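Local coordinates for uncharacterized protein (Bacteroides ovatus, PDB 4FS7) that is of unknown function but, as an extracellular leucine-rich repeat protein of the BspA type, probably binds other proteins, at residues P47-Y52 with K56-S61; V60-A65 with I76-T81; V281-V286 with K291-C296. All coordinates share one frame; numbering follows the deposited sequence.

Interaction 1. Residues P47-Y52 with K56-S61; sequences PPVVTY and KYDVVS
Y57 holds CG opposite its own carbonyl carbon (chi1 -61°), which sets its ring beside V50 and Y52 of the facing strand. V50 has CG1 anti to its carbonyl carbon (chi1 -68°), which puts CG2 between the backbone N and the carbonyl carbon; V50 CG2 meets Y57 CB at 4.2 Å. The two side chains cross at about a right angle. Further out, the Y57 ring turns an edge to Y52, and CE2 lies 3.7 Å from Y52 O, in the ring plane. A water joins Y52 O to Y57 OH.

V50 and Y57 form the hydrogen-bonded pair of this antiparallel hairpin. V50 N donates to Y57 O at 3.0 Å, and Y57 N donates to V50 O at 2.8 Å. The next bond, V59 N to P48 O at 2.9 Å, is nearly straight at the hydrogen, but the donor sits above the carbonyl plane. P48 O also accepts from a second water, which bridges to D58 OD1. V49, T51, K56 and D58 share the other, exposed face. There the T51 and K56 side chains lie side by side, pointing the same way, with T51 OG1 3.4 Å from K56 CG.

The buried V50 packs on F4, I6 and Y11, and Y57 meets V20 and the ring of F13. Strand 55-62 pairs in parallel with strand 19-25, so the hairpin joins the N-terminal sheet.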
ATOM      1  N   PRO A  47      39.480   1.965  -4.382  1.00 12.79           N
ATOM      2  CA  PRO A  47      40.316   3.052  -4.913  1.00 12.40           C
ATOM      3  C   PRO A  47      39.767   3.569  -6.248  1.00 12.63           C
ATOM      4  O   PRO A  47      39.035   2.856  -6.969  1.00 12.75           O
ATOM      5  CB  PRO A  47      41.664   2.364  -5.077  1.00 14.63           C
ATOM      6  CG  PRO A  47      41.297   0.944  -5.461  1.00 16.54           C
ATOM      7  CD  PRO A  47      40.095   0.648  -4.603  1.00 13.76           C
ATOM      8  N   PRO A  48      40.180   4.783  -6.653  1.00 12.14           N
ATOM      9  CA  PRO A  48      39.743   5.343  -7.936  1.00 12.32           C
ATOM     10  C   PRO A  48      40.530   4.834  -9.136  1.00 12.62           C
ATOM     11  O   PRO A  48      40.062   4.940 -10.283  1.00 13.13           O
ATOM     12  CB  PRO A  48      39.984   6.837  -7.758  1.00 13.92           C
ATOM     13  CG  PRO A  48      41.070   6.925  -6.741  1.00 14.77           C
ATOM     14  CD  PRO A  48      40.835   5.802  -5.811  1.00 13.71           C
ATOM     15  N   VAL A  49      41.722   4.301  -8.858  1.00 13.36           N
ATOM     16  CA  VAL A  49      42.679   3.830  -9.875  1.00 13.23           C
ATOM     17  C   VAL A  49      43.383   2.608  -9.327  1.00 13.29           C
ATOM     18  O   VAL A  49      43.714   2.564  -8.133  1.00 15.04           O
ATOM     19  CB  VAL A  49      43.738   4.922 -10.257  1.00 16.03           C
ATOM     20  CG1 VAL A  49      44.715   4.373 -11.294  1.00 19.49           C
ATOM     21  CG2 VAL A  49      43.104   6.154 -10.770  1.00 19.10           C
ATOM     22  N   VAL A  50      43.605   1.626 -10.213  1.00 13.06           N
ATOM     23  CA  VAL A  50      44.436   0.503  -9.887  1.00 14.00           C
ATOM     24  C   VAL A  50      45.433   0.296 -11.053  1.00 13.08           C
ATOM     25  O   VAL A  50      45.165   0.663 -12.210  1.00 14.93           O
ATOM     26  CB  VAL A  50      43.625  -0.795  -9.621  1.00 13.73           C
ATOM     27  CG1 VAL A  50      42.801  -0.682  -8.325  1.00 15.40           C
ATOM     28  CG2 VAL A  50      42.763  -1.182 -10.857  1.00 15.90           C
ATOM     29  N   THR A  51      46.564  -0.294 -10.706  1.00 15.71           N
ATOM     30  CA  THR A  51      47.551  -0.635 -11.734  1.00 15.30           C
ATOM     31  C   THR A  51      47.636  -2.144 -11.813  1.00 15.48           C
ATOM     32  O   THR A  51      47.658  -2.839 -10.795  1.00 15.37           O
ATOM     33  CB  THR A  51      48.917  -0.004 -11.430  1.00 19.31           C
ATOM     34  OG1 THR A  51      48.794   1.423 -11.483  1.00 22.61           O
ATOM     35  CG2 THR A  51      49.993  -0.494 -12.436  1.00 21.21           C
ATOM     36  N   TYR A  52      47.657  -2.652 -13.038  1.00 14.15           N
ATOM     37  CA  TYR A  52      47.787  -4.084 -13.255  1.00 14.30           C
ATOM     38  C   TYR A  52      48.668  -4.257 -14.474  1.00 13.22           C
ATOM     39  O   TYR A  52      48.373  -3.705 -15.547  1.00 14.34           O
ATOM     40  CB  TYR A  52      46.396  -4.701 -13.513  0.50 15.32           C
ATOM     41  CG  TYR A  52      46.370  -6.179 -13.926  0.50 14.18           C
ATOM     42  CD1 TYR A  52      46.712  -7.175 -13.018  0.50 14.47           C
ATOM     43  CD2 TYR A  52      45.949  -6.571 -15.201  0.50 16.05           C
ATOM     44  CE1 TYR A  52      46.672  -8.521 -13.370  0.50 17.18           C
ATOM     45  CE2 TYR A  52      45.918  -7.927 -15.573  0.50 15.93           C
ATOM     46  CZ  TYR A  52      46.266  -8.892 -14.648  0.50 16.39           C
ATOM     47  OH  TYR A  52      46.224 -10.226 -15.011  0.50 20.46           O
ATOM     48  N   LYS A  56      47.519   1.576 -15.908  1.00 16.05           N
ATOM     49  CA  LYS A  56      46.561   2.081 -14.943  0.50 15.07           C
ATOM     50  C   LYS A  56      45.155   1.972 -15.518  1.00 15.91           C
ATOM     51  O   LYS A  56      44.920   2.179 -16.701  1.00 18.02           O
ATOM     52  CB  LYS A  56      46.915   3.517 -14.544  0.50 15.79           C
ATOM     53  CG  LYS A  56      48.273   3.686 -13.933  0.50 20.66           C
ATOM     54  CD  LYS A  56      48.590   5.167 -13.719  0.50 22.02           C
ATOM     55  CE  LYS A  56      48.398   5.995 -14.990  0.50 23.03           C
ATOM     56  NZ  LYS A  56      49.301   5.583 -16.105  0.50 26.79           N
ATOM     57  N   TYR A  57      44.223   1.639 -14.633  1.00 14.57           N
ATOM     58  CA  TYR A  57      42.833   1.470 -14.947  1.00 15.87           C
ATOM     59  C   TYR A  57      42.017   2.320 -13.981  1.00 12.64           C
ATOM     60  O   TYR A  57      42.195   2.271 -12.790  1.00 14.63           O
ATOM     61  CB  TYR A  57      42.444  -0.005 -14.832  1.00 16.70           C
ATOM     62  CG  TYR A  57      43.201  -0.875 -15.785  1.00 17.30           C
ATOM     63  CD1 TYR A  57      42.738  -1.078 -17.070  1.00 17.59           C
ATOM     64  CD2 TYR A  57      44.366  -1.479 -15.418  1.00 15.42           C
ATOM     65  CE1 TYR A  57      43.424  -1.856 -17.984  1.00 22.45           C
ATOM     66  CE2 TYR A  57      45.098  -2.283 -16.359  1.00 18.76           C
ATOM     67  CZ  TYR A  57      44.607  -2.440 -17.630  1.00 19.21           C
ATOM     68  OH  TYR A  57      45.323  -3.208 -18.554  1.00 23.46           O
ATOM     69  N   ASP A  58      41.098   3.074 -14.543  1.00 14.70           N
ATOM     70  CA  ASP A  58      40.163   3.880 -13.765  1.00 13.82           C
ATOM     71  C   ASP A  58      39.007   3.004 -13.311  1.00 12.85           C
ATOM     72  O   ASP A  58      38.458   2.266 -14.119  1.00 14.47           O
ATOM     73  CB  ASP A  58      39.658   5.006 -14.656  1.00 15.59           C
ATOM     74  CG  ASP A  58      40.784   5.982 -15.036  1.00 18.98           C
ATOM     75  OD1 ASP A  58      41.496   6.488 -14.129  1.00 20.21           O
ATOM     76  OD2 ASP A  58      40.998   6.189 -16.251  1.00 28.71           O
ATOM     77  N   VAL A  59      38.667   3.112 -12.032  1.00 12.21           N
ATOM     78  CA  VAL A  59      37.583   2.350 -11.432  1.00 12.16           C
ATOM     79  C   VAL A  59      36.297   3.183 -11.592  1.00 12.49           C
ATOM     80  O   VAL A  59      36.078   4.128 -10.835  1.00 13.39           O
ATOM     81  CB  VAL A  59      37.920   2.038  -9.973  1.00 12.25           C
ATOM     82  CG1 VAL A  59      36.801   1.177  -9.329  1.00 13.42           C
ATOM     83  CG2 VAL A  59      39.298   1.328  -9.819  1.00 13.65           C
ATOM     84  N   VAL A  60      35.475   2.819 -12.579  1.00 12.32           N
ATOM     85  CA  VAL A  60      34.366   3.651 -12.999  1.00 13.20           C
ATOM     86  C   VAL A  60      32.982   3.084 -12.730  1.00 12.97           C
ATOM     87  O   VAL A  60      31.997   3.766 -12.949  1.00 13.54           O
ATOM     88  CB  VAL A  60      34.495   4.056 -14.477  1.00 16.43           C
ATOM     89  CG1 VAL A  60      35.827   4.776 -14.694  1.00 20.93           C
ATOM     90  CG2 VAL A  60      34.346   2.863 -15.419  1.00 19.32           C
ATOM     91  N   SER A  61      32.909   1.860 -12.223  1.00 13.02           N
ATOM     92  CA  SER A  61      31.616   1.249 -11.968  1.00 12.25           C
ATOM     93  C   SER A  61      31.769   0.165 -10.915  1.00 12.05           C
ATOM     94  O   SER A  61      32.860  -0.365 -10.662  1.00 12.94           O
ATOM     95  CB  SER A  61      30.964   0.708 -13.235  1.00 15.34           C
ATOM     96  OG  SER A  61      31.738  -0.293 -13.813  1.00 17.97           O
TER
HETATM   97  O   HOH W   1      40.237   7.223 -11.907  1.00 22.53           O
HETATM   98  O   HOH W   2      47.611  -4.295 -18.108  1.00 21.39           O

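Interaction 2. Residues V60-A65 with I76-T81; sequences VSIGYA and IKIPST
T81, which touches V60 through its backbone, hydrogen-bonds through its side-chain OG1 to V59 O, just ahead of V60. This bond joins the end of segment 76-81 to strand 55-62. No hydrogen bond runs directly between the two segments. Instead, T81 O faces V60 CA at 3.4 Å, in a CA-H...O contact with an angle of 154° at the hydrogen. V60 CB and CG1 come near the same oxygen, CB at 3.9 Å. The V60 backbone also bonds to V20 and R83.

The second meeting point is apolar and buried. I62 and I78 reach toward each other from backbones whose CA atoms are 9.1 Å apart. Each has CG1 opposite its carbonyl carbon and a stretched outer chain (chi2 171° in I62, -176° in I78). The terminal methyls therefore close the gap, with I62 CD1 3.6 Å from I78 CD1. The side chains cross obliquely, and I62 CD1 also lies 4.1 Å from I78 CG1. Only their outer ends touch. I78 rests further on I99 and P102, while I78 O accepts a hydrogen bond from N100 ND2. I62 bonds through its backbone to E84 and G86.

The contact thus spans the inside of one coil, from strand 55-62 to the loop that follows strand 73-77. Strand 73-77 stacks in parallel with strand 98-99 of the next coil. Branched aliphatic side chains that point inward from the strands and the loops beside them and pack in the core are characteristic of a leucine-rich repeat solenoid, consistent with the BspA-type repeats found further along the chain.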
ATOM      1  N   VAL A  60      35.475   2.819 -12.579  1.00 12.32           N
ATOM      2  CA  VAL A  60      34.366   3.651 -12.999  1.00 13.20           C
ATOM      3  C   VAL A  60      32.982   3.084 -12.730  1.00 12.97           C
ATOM      4  O   VAL A  60      31.997   3.766 -12.949  1.00 13.54           O
ATOM      5  CB  VAL A  60      34.495   4.056 -14.477  1.00 16.43           C
ATOM      6  CG1 VAL A  60      35.827   4.776 -14.694  1.00 20.93           C
ATOM      7  CG2 VAL A  60      34.346   2.863 -15.419  1.00 19.32           C
ATOM      8  N   SER A  61      32.909   1.860 -12.223  1.00 13.02           N
ATOM      9  CA  SER A  61      31.616   1.249 -11.968  1.00 12.25           C
ATOM     10  C   SER A  61      31.769   0.165 -10.915  1.00 12.05           C
ATOM     11  O   SER A  61      32.860  -0.365 -10.662  1.00 12.94           O
ATOM     12  CB  SER A  61      30.964   0.708 -13.235  1.00 15.34           C
ATOM     13  OG  SER A  61      31.738  -0.293 -13.813  1.00 17.97           O
ATOM     14  N   ILE A  62      30.623  -0.193 -10.331  1.00 12.40           N
ATOM     15  CA  ILE A  62      30.479  -1.378  -9.489  1.00 12.37           C
ATOM     16  C   ILE A  62      29.587  -2.329 -10.258  1.00 12.87           C
ATOM     17  O   ILE A  62      28.509  -1.946 -10.729  1.00 13.67           O
ATOM     18  CB  ILE A  62      29.939  -1.045  -8.078  1.00 12.93           C
ATOM     19  CG1 ILE A  62      30.962  -0.161  -7.339  1.00 15.38           C
ATOM     20  CG2 ILE A  62      29.649  -2.337  -7.281  1.00 13.50           C
ATOM     21  CD1 ILE A  62      30.463   0.387  -6.090  1.00 18.29           C
ATOM     22  N   GLY A  63      30.057  -3.559 -10.413  1.00 14.12           N
ATOM     23  CA  GLY A  63      29.366  -4.513 -11.245  1.00 14.83           C
ATOM     24  C   GLY A  63      28.062  -5.066 -10.670  1.00 14.90           C
ATOM     25  O   GLY A  63      27.804  -5.004  -9.477  1.00 15.43           O
ATOM     26  N   TYR A  64      27.295  -5.648 -11.576  1.00 15.91           N
ATOM     27  CA  TYR A  64      26.121  -6.418 -11.228  1.00 15.65           C
ATOM     28  C   TYR A  64      26.419  -7.406 -10.089  1.00 15.98           C
ATOM     29  O   TYR A  64      27.351  -8.211 -10.175  1.00 17.04           O
ATOM     30  CB  TYR A  64      25.658  -7.166 -12.475  1.00 18.42           C
ATOM     31  CG  TYR A  64      24.431  -8.024 -12.330  1.00 21.53           C
ATOM     32  CD1 TYR A  64      24.529  -9.338 -11.894  1.00 25.75           C
ATOM     33  CD2 TYR A  64      23.173  -7.516 -12.636  1.00 23.59           C
ATOM     34  CE1 TYR A  64      23.369 -10.136 -11.776  1.00 29.81           C
ATOM     35  CE2 TYR A  64      22.017  -8.310 -12.524  1.00 26.35           C
ATOM     36  CZ  TYR A  64      22.130  -9.598 -12.083  1.00 27.26           C
ATOM     37  OH  TYR A  64      20.984 -10.396 -11.964  1.00 33.77           O
ATOM     38  N   ALA A  65      25.601  -7.354  -9.043  1.00 14.73           N
ATOM     39  CA  ALA A  65      25.716  -8.257  -7.907  1.00 15.74           C
ATOM     40  C   ALA A  65      27.122  -8.336  -7.294  1.00 16.48           C
ATOM     41  O   ALA A  65      27.461  -9.326  -6.666  1.00 17.00           O
ATOM     42  CB  ALA A  65      25.177  -9.675  -8.263  1.00 16.89           C
ATOM     43  N   ILE A  76      31.357   0.518   3.050  1.00 14.50           N
ATOM     44  CA  ILE A  76      31.970   0.577   1.727  1.00 14.00           C
ATOM     45  C   ILE A  76      32.183   2.043   1.392  1.00 12.85           C
ATOM     46  O   ILE A  76      31.287   2.875   1.551  1.00 13.79           O
ATOM     47  CB  ILE A  76      31.056  -0.094   0.662  1.00 14.04           C
ATOM     48  CG1 ILE A  76      30.800  -1.574   1.012  1.00 14.86           C
ATOM     49  CG2 ILE A  76      31.636   0.083  -0.747  1.00 17.97           C
ATOM     50  CD1 ILE A  76      29.795  -2.303   0.168  1.00 16.26           C
ATOM     51  N   LYS A  77      33.413   2.345   0.996  1.00 13.84           N
ATOM     52  CA  LYS A  77      33.828   3.667   0.565  0.50 13.44           C
ATOM     53  C   LYS A  77      33.959   3.648  -0.954  1.00 13.14           C
ATOM     54  O   LYS A  77      34.787   2.903  -1.501  1.00 13.49           O
ATOM     55  CB  LYS A  77      35.156   4.038   1.233  0.50 15.08           C
ATOM     56  CG  LYS A  77      35.134   3.996   2.775  0.50 15.64           C
ATOM     57  CD  LYS A  77      36.470   4.408   3.355  0.50 21.49           C
ATOM     58  CE  LYS A  77      36.328   5.067   4.698  0.50 25.03           C
ATOM     59  NZ  LYS A  77      37.499   5.951   4.996  0.50 22.38           N
ATOM     60  N   ILE A  78      33.166   4.459  -1.630  1.00 12.79           N
ATOM     61  CA  ILE A  78      33.114   4.479  -3.069  1.00 11.74           C
ATOM     62  C   ILE A  78      33.739   5.775  -3.592  1.00 11.94           C
ATOM     63  O   ILE A  78      33.322   6.845  -3.193  1.00 12.99           O
ATOM     64  CB  ILE A  78      31.661   4.346  -3.592  1.00 11.26           C
ATOM     65  CG1 ILE A  78      30.963   3.108  -3.024  1.00 13.15           C
ATOM     66  CG2 ILE A  78      31.647   4.316  -5.108  1.00 12.09           C
ATOM     67  CD1 ILE A  78      29.522   2.816  -3.555  1.00 14.92           C
ATOM     68  N   PRO A  79      34.747   5.691  -4.474  1.00 11.84           N
ATOM     69  CA  PRO A  79      35.403   6.897  -4.942  1.00 11.98           C
ATOM     70  C   PRO A  79      34.545   7.656  -5.962  1.00 11.25           C
ATOM     71  O   PRO A  79      33.636   7.100  -6.564  1.00 11.83           O
ATOM     72  CB  PRO A  79      36.677   6.351  -5.609  1.00 13.22           C
ATOM     73  CG  PRO A  79      36.247   5.023  -6.142  1.00 12.76           C
ATOM     74  CD  PRO A  79      35.312   4.485  -5.084  1.00 12.17           C
ATOM     75  N   SER A  80      34.871   8.922  -6.194  1.00 11.90           N
ATOM     76  CA  SER A  80      34.075   9.791  -7.046  1.00 12.40           C
ATOM     77  C   SER A  80      34.048   9.380  -8.492  1.00 12.54           C
ATOM     78  O   SER A  80      33.218   9.848  -9.276  1.00 14.06           O
ATOM     79  CB  SER A  80      34.560  11.221  -6.950  1.00 13.81           C
ATOM     80  OG  SER A  80      35.842  11.361  -7.547  1.00 14.37           O
ATOM     81  N   THR A  81      34.992   8.513  -8.853  1.00 12.48           N
ATOM     82  CA  THR A  81      35.123   8.031 -10.202  1.00 12.56           C
ATOM     83  C   THR A  81      34.075   6.998 -10.606  1.00 12.50           C
ATOM     84  O   THR A  81      33.865   6.763 -11.803  1.00 13.43           O
ATOM     85  CB  THR A  81      36.531   7.444 -10.433  1.00 14.17           C
ATOM     86  OG1 THR A  81      36.793   6.443  -9.442  1.00 13.92           O
ATOM     87  CG2 THR A  81      37.580   8.584 -10.282  1.00 16.55           C
TER

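Interaction 3. Residues V281-V286 with K291-C296; sequences VIYGSV and KTFYGC. With EDO (1,2-ethanediol), chain C.
The F293 ring has Y283 CD2 at its edge, near the ring plane, 4.2 Å from F293 CZ. On one face lies T292 CG2 from its own segment, 3.5 Å above the plane and offset toward the rim. The V281 and F293 side chains approach from opposite directions, and V281 sets both methyls obliquely against the CE1-CZ bond. V281 CG2 is 3.5 Å from F293 CE1, and V281 CG1 is 3.8 Å from F293 CZ. F293 has CG opposite its carbonyl carbon (chi1 -54°), which aims the ring at strand 280-283.

The ring also packs on V288 and meets F316 at about 20° between planes. The type I turn K291-Y294 and the type II turn F293-C296 carry it inward. With an alanine here, V281 and Y283 would probably lose their shared partner, and a gap would open between strand and turns.

The polar ends turn elsewhere: Y283 OH bonds to I287 O, and T292 OG1 to P289 O. A 1,2-ethanediol, probably from the crystallisation liquor, donates from O1 to S285 OG at 2.7 Å. With no hydrogen bond between the segments, their contact rests on buried apolar surface and close fit.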
ATOM      1  N   VAL A 281     -20.671   5.491   9.215  1.00 10.70           N
ATOM      2  CA  VAL A 281     -20.607   5.536   7.786  1.00 10.47           C
ATOM      3  C   VAL A 281     -21.599   6.519   7.194  1.00 10.54           C
ATOM      4  O   VAL A 281     -22.746   6.551   7.613  1.00 10.92           O
ATOM      5  CB  VAL A 281     -20.970   4.107   7.212  1.00 11.83           C
ATOM      6  CG1 VAL A 281     -21.331   4.157   5.720  1.00 12.19           C
ATOM      7  CG2 VAL A 281     -19.868   3.099   7.509  1.00 11.84           C
ATOM      8  N   ILE A 282     -21.121   7.329   6.254  1.00 10.50           N
ATOM      9  CA  ILE A 282     -21.971   8.065   5.344  1.00 11.52           C
ATOM     10  C   ILE A 282     -21.596   7.603   3.944  1.00 10.90           C
ATOM     11  O   ILE A 282     -20.424   7.667   3.564  1.00 12.59           O
ATOM     12  CB  ILE A 282     -21.820   9.601   5.440  1.00 12.68           C
ATOM     13  CG1 ILE A 282     -21.948  10.064   6.882  1.00 15.22           C
ATOM     14  CG2 ILE A 282     -22.819  10.242   4.461  1.00 16.79           C
ATOM     15  CD1 ILE A 282     -21.516  11.547   7.124  1.00 19.00           C
ATOM     16  N   TYR A 283     -22.562   7.141   3.162  1.00 10.93           N
ATOM     17  CA  TYR A 283     -22.273   6.492   1.897  1.00 10.67           C
ATOM     18  C   TYR A 283     -23.317   6.853   0.850  1.00 11.07           C
ATOM     19  O   TYR A 283     -24.498   6.680   1.087  1.00 12.26           O
ATOM     20  CB  TYR A 283     -22.218   4.973   2.095  1.00 11.35           C
ATOM     21  CG  TYR A 283     -21.737   4.214   0.872  1.00 11.22           C
ATOM     22  CD1 TYR A 283     -22.572   3.913  -0.175  1.00 11.32           C
ATOM     23  CD2 TYR A 283     -20.404   3.803   0.779  1.00 12.92           C
ATOM     24  CE1 TYR A 283     -22.120   3.227  -1.289  1.00 11.10           C
ATOM     25  CE2 TYR A 283     -19.956   3.106  -0.317  1.00 12.51           C
ATOM     26  CZ  TYR A 283     -20.802   2.843  -1.361  1.00 10.40           C
ATOM     27  OH  TYR A 283     -20.337   2.122  -2.424  1.00 12.92           O
ATOM     28  N   GLY A 284     -22.873   7.333  -0.306  1.00 11.46           N
ATOM     29  CA  GLY A 284     -23.746   7.806  -1.372  1.00 11.85           C
ATOM     30  C   GLY A 284     -23.571   7.231  -2.729  1.00 11.56           C
ATOM     31  O   GLY A 284     -24.311   7.575  -3.647  1.00 13.43           O
ATOM     32  N   SER A 285     -22.582   6.358  -2.947  1.00 12.50           N
ATOM     33  CA  SER A 285     -22.423   5.802  -4.276  0.50 13.59           C
ATOM     34  C   SER A 285     -23.583   4.865  -4.595  1.00 12.06           C
ATOM     35  O   SER A 285     -24.171   4.236  -3.706  1.00 13.57           O
ATOM     36  CB  SER A 285     -21.093   5.078  -4.461  0.50 15.76           C
ATOM     37  OG  SER A 285     -20.886   4.802  -5.843  0.50 18.10           O
ATOM     38  N   VAL A 286     -23.929   4.771  -5.871  1.00 12.90           N
ATOM     39  CA  VAL A 286     -25.154   4.107  -6.304  1.00 12.98           C
ATOM     40  C   VAL A 286     -25.256   2.628  -5.856  1.00 12.06           C
ATOM     41  O   VAL A 286     -26.325   2.115  -5.544  1.00 13.22           O
ATOM     42  CB  VAL A 286     -25.406   4.280  -7.818  1.00 15.08           C
ATOM     43  CG1 VAL A 286     -24.337   3.650  -8.666  1.00 20.41           C
ATOM     44  CG2 VAL A 286     -26.737   3.726  -8.199  1.00 17.58           C
ATOM     45  N   LYS A 291     -19.383  -7.135   0.031  1.00  8.01           N
ATOM     46  CA  LYS A 291     -18.516  -7.258   1.169  1.00  7.30           C
ATOM     47  C   LYS A 291     -17.962  -5.927   1.647  1.00  8.21           C
ATOM     48  O   LYS A 291     -16.988  -5.926   2.424  1.00  8.78           O
ATOM     49  CB  LYS A 291     -17.370  -8.246   0.862  1.00  8.07           C
ATOM     50  CG  LYS A 291     -17.855  -9.629   0.412  1.00 10.44           C
ATOM     51  CD  LYS A 291     -16.748 -10.444  -0.280  1.00 15.26           C
ATOM     52  CE  LYS A 291     -17.274 -11.722  -0.872  1.00 18.20           C
ATOM     53  NZ  LYS A 291     -16.187 -12.341  -1.709  1.00 27.47           N
ATOM     54  N   THR A 292     -18.602  -4.795   1.315  1.00  8.01           N
ATOM     55  CA  THR A 292     -18.003  -3.502   1.654  1.00  8.03           C
ATOM     56  C   THR A 292     -17.711  -3.340   3.117  1.00  7.94           C
ATOM     57  O   THR A 292     -16.646  -2.810   3.489  1.00  9.02           O
ATOM     58  CB  THR A 292     -18.899  -2.328   1.125  1.00  8.96           C
ATOM     59  OG1 THR A 292     -18.983  -2.398  -0.303  1.00  8.94           O
ATOM     60  CG2 THR A 292     -18.351  -0.967   1.500  1.00  9.40           C
ATOM     61  N   PHE A 293     -18.691  -3.686   3.969  1.00  7.38           N
ATOM     62  CA  PHE A 293     -18.560  -3.547   5.396  1.00  7.39           C
ATOM     63  C   PHE A 293     -18.532  -4.885   6.109  1.00  7.98           C
ATOM     64  O   PHE A 293     -18.922  -5.011   7.280  1.00  9.32           O
ATOM     65  CB  PHE A 293     -19.692  -2.644   5.952  1.00  8.04           C
ATOM     66  CG  PHE A 293     -19.774  -1.322   5.277  1.00  8.12           C
ATOM     67  CD1 PHE A 293     -18.843  -0.326   5.560  1.00 10.19           C
ATOM     68  CD2 PHE A 293     -20.745  -1.062   4.334  1.00  9.34           C
ATOM     69  CE1 PHE A 293     -18.895   0.893   4.939  1.00 11.39           C
ATOM     70  CE2 PHE A 293     -20.844   0.180   3.686  1.00 11.96           C
ATOM     71  CZ  PHE A 293     -19.885   1.143   3.986  1.00 11.86           C
ATOM     72  N   TYR A 294     -18.030  -5.910   5.424  1.00  8.07           N
ATOM     73  CA  TYR A 294     -17.979  -7.248   6.042  1.00  8.04           C
ATOM     74  C   TYR A 294     -17.207  -7.206   7.346  1.00  8.18           C
ATOM     75  O   TYR A 294     -16.068  -6.723   7.377  1.00  9.28           O
ATOM     76  CB  TYR A 294     -17.269  -8.260   5.087  1.00  9.22           C
ATOM     77  CG  TYR A 294     -17.515  -9.699   5.501  1.00  8.46           C
ATOM     78  CD1 TYR A 294     -16.865 -10.263   6.561  1.00  9.88           C
ATOM     79  CD2 TYR A 294     -18.483 -10.471   4.837  1.00  9.32           C
ATOM     80  CE1 TYR A 294     -17.209 -11.526   7.019  1.00  9.77           C
ATOM     81  CE2 TYR A 294     -18.795 -11.748   5.242  1.00  9.46           C
ATOM     82  CZ  TYR A 294     -18.166 -12.278   6.351  1.00  9.73           C
ATOM     83  OH  TYR A 294     -18.509 -13.515   6.861  1.00 12.74           O
ATOM     84  N   GLY A 295     -17.760  -7.762   8.413  1.00  8.51           N
ATOM     85  CA  GLY A 295     -17.009  -7.877   9.653  1.00  8.92           C
ATOM     86  C   GLY A 295     -16.774  -6.584  10.359  1.00  8.90           C
ATOM     87  O   GLY A 295     -15.902  -6.505  11.232  1.00  9.84           O
ATOM     88  N   CYS A 296     -17.546  -5.554  10.061  1.00  8.80           N
ATOM     89  CA  CYS A 296     -17.425  -4.264  10.766  1.00  8.25           C
ATOM     90  C   CYS A 296     -18.285  -4.355  12.028  1.00  8.57           C
ATOM     91  O   CYS A 296     -19.385  -3.832  12.160  1.00  9.19           O
ATOM     92  CB  CYS A 296     -17.834  -3.126   9.829  1.00  7.48           C
ATOM     93  SG  CYS A 296     -16.582  -2.834   8.545  1.00  9.35           S
TER
HETATM   94  C1  EDO C 502     -20.031   1.823  -6.680  1.00 22.27           C
HETATM   95  O1  EDO C 502     -21.278   2.501  -7.111  1.00 22.16           O
HETATM   96  C2  EDO C 502     -19.595   0.624  -7.564  1.00 28.32           C
HETATM   97  O2  EDO C 502     -18.658   1.050  -8.588  1.00 27.34           O

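From the N terminus, interaction 1 comes first and closes a short hairpin over residues 53-55. Interaction 2 starts on the same strand, 55-62, and closes a wider loop over residues 66-75. The two share V60 and S61 and follow one another; neither encloses the other. They also touch, because T81 packs on P48 as well as bonding to V59. Together they tie the N-terminal sheet to the first coils of the solenoid. Interaction 3 lies much later, on the other side of the chain's centre, and closes a loop over residues 287-290 within one coil. Its nearest atoms are about 50 Å from interaction 1 and about 39 Å from interaction 2.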